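PDB 6G6O: Ika8 from Synthetic construct, which is a computationally designed, symmetrical eight-bladed beta-propeller built from WD40-like repeats, with no biological function assigned to it. Local coordinates for residues L21-K25 and N26-S30. Residues are numbered along the deposited sequence; the frame is centred on the assembly and turned at random.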
loop_
_atom_site.group_PDB
_atom_site.type_symbol
_atom_site.label_atom_id
_atom_site.label_comp_id
_atom_site.label_asym_id
_atom_site.label_seq_id
_atom_site.Cartn_x
_atom_site.Cartn_y
_atom_site.Cartn_z
ATOM N N LEU A 21 -3.483 -5.173 5.406
ATOM C CA LEU A 21 -3.156 -6.546 5.047
ATOM C C LEU A 21 -1.682 -6.632 4.686
ATOM O O LEU A 21 -1.186 -5.822 3.899
ATOM C CB LEU A 21 -4.023 -7.024 3.875
ATOM C CG LEU A 21 -4.042 -8.512 3.523
ATOM C CD1 LEU A 21 -4.609 -9.337 4.667
ATOM C CD2 LEU A 21 -4.843 -8.736 2.251
ATOM N N ALA A 22 -0.993 -7.614 5.261
ATOM C CA ALA A 22 0.411 -7.861 4.974
ATOM C C ALA A 22 0.623 -9.360 4.817
ATOM O O ALA A 22 -0.037 -10.165 5.477
ATOM C CB ALA A 22 1.319 -7.303 6.074
ATOM N N PHE A 23 1.556 -9.727 3.940
ATOM C CA PHE A 23 1.766 -11.123 3.571
ATOM C C PHE A 23 3.249 -11.365 3.335
ATOM O O PHE A 23 3.842 -10.759 2.439
ATOM C CB PHE A 23 0.953 -11.477 2.322
ATOM C CG PHE A 23 1.127 -12.896 1.861
ATOM C CD1 PHE A 23 1.304 -13.922 2.775
ATOM C CD2 PHE A 23 1.102 -13.203 0.511
ATOM C CE1 PHE A 23 1.464 -15.223 2.351
ATOM C CE2 PHE A 23 1.258 -14.505 0.083
ATOM C CZ PHE A 23 1.437 -15.516 1.004
ATOM N N SER A 24 3.837 -12.258 4.128
ATOM C CA SER A 24 5.243 -12.617 3.999
ATOM C C SER A 24 5.411 -14.097 4.305
ATOM O O SER A 24 4.856 -14.596 5.289
ATOM C CB SER A 24 6.118 -11.776 4.937
ATOM O OG SER A 24 7.485 -12.129 4.823
ATOM N N LYS A 25 6.184 -14.789 3.463
ATOM C CA LYS A 25 6.445 -16.229 3.577
ATOM C C LYS A 25 5.110 -16.958 3.496
ATOM O O LYS A 25 4.454 -16.889 2.441
ATOM C CB LYS A 25 7.269 -16.501 4.838
ATOM C CG LYS A 25 8.385 -15.504 5.102
ATOM C CD LYS A 25 8.953 -15.691 6.499
ATOM C CE LYS A 25 7.843 -15.757 7.539
ATOM N NZ LYS A 25 8.302 -16.384 8.810
ATOM N N ASN A 26 4.676 -17.664 4.537
ATOM C CA ASN A 26 3.372 -18.315 4.569
ATOM C C ASN A 26 2.535 -17.790 5.730
ATOM O O ASN A 26 1.692 -18.504 6.276
ATOM C CB ASN A 26 3.523 -19.833 4.656
ATOM C CG ASN A 26 3.881 -20.459 3.321
ATOM O OD1 ASN A 26 4.939 -21.070 3.173
ATOM N ND2 ASN A 26 2.999 -20.309 2.341
ATOM N N ILE A 27 2.769 -16.540 6.117
ATOM C CA ILE A 27 2.079 -15.906 7.231
ATOM C C ILE A 27 1.339 -14.686 6.707
ATOM O O ILE A 27 1.883 -13.911 5.914
ATOM C CB ILE A 27 3.062 -15.513 8.354
ATOM C CG1 ILE A 27 3.631 -16.766 9.024
ATOM C CG2 ILE A 27 2.381 -14.618 9.378
ATOM C CD1 ILE A 27 4.437 -16.482 10.274
ATOM N N VAL A 28 0.092 -14.527 7.141
ATOM C CA VAL A 28 -0.730 -13.376 6.793
ATOM C C VAL A 28 -1.027 -12.606 8.071
ATOM O O VAL A 28 -1.424 -13.199 9.081
ATOM C CB VAL A 28 -2.032 -13.799 6.087
ATOM C CG1 VAL A 28 -3.051 -12.669 6.115
ATOM C CG2 VAL A 28 -1.745 -14.212 4.656
ATOM N N VAL A 29 -0.821 -11.293 8.031
ATOM C CA VAL A 29 -1.179 -10.396 9.124
ATOM C C VAL A 29 -2.297 -9.493 8.625
ATOM O O VAL A 29 -2.144 -8.807 7.607
ATOM C CB VAL A 29 0.023 -9.572 9.607
ATOM C CG1 VAL A 29 -0.348 -8.764 10.840
ATOM C CG2 VAL A 29 1.206 -10.479 9.896
ATOM N N SER A 30 -3.421 -9.495 9.332
ATOM C CA SER A 30 -4.579 -8.701 8.952
ATOM C C SER A 30 -4.988 -7.799 10.107
ATOM O O SER A 30 -4.956 -8.209 11.270
ATOM C CB SER A 30 -5.752 -9.599 8.541
ATOM O OG SER A 30 -6.241 -10.339 9.645
#
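The ends of Phe23 and Leu21, on one face of a tight antiparallel hairpin, meet Val28 of the other strand, and the valine splits its two methyls between them. Its CG2 lies 3.6 Å from Phe23 CD1, meeting the ring obliquely, while CG1 sits 4.0 Å from Leu21 CD1. With CG anti to the backbone N and beside the carbonyl carbon (chi1 179°), the CD1 edge of the Phe23 ring is placed at the carbonyl oxygen of Ile27, which lies in the ring plane, 3.2 Å from CD1. Leu21 CD1 also reaches Ser30 CB. On the reverse face Ala22 is paired with Val29 and Ser24 with Ile27. Beyond them the aliphatic chain of Lys25 runs beside Ile27, both pointing the same way, and NZ ends 4.1 Å from Ile27 CD1.

Ala22 and Val29 exchange two backbone hydrogen bonds, Ala22 N to Val29 O and Val29 N to Ala22 O, each 2.9 Å, and Ser24 and Ile27 form a second such pair, in which the bond from Ile27 N to Ser24 O closes the type II' turn. Lys25 takes the first corner of this turn with a positive phi of 60°. The result is a two-residue beta hairpin joining the first two strands of a four-stranded propeller blade. Strand 37-41 continues the sheet beyond 27-32, with Trp40 donating to Ser30 OG; Phe63 of strand 58-64 covers the Ala22 and Val29 face, whereas Leu21 and Phe23 pack against Gln302 of strand 298-303.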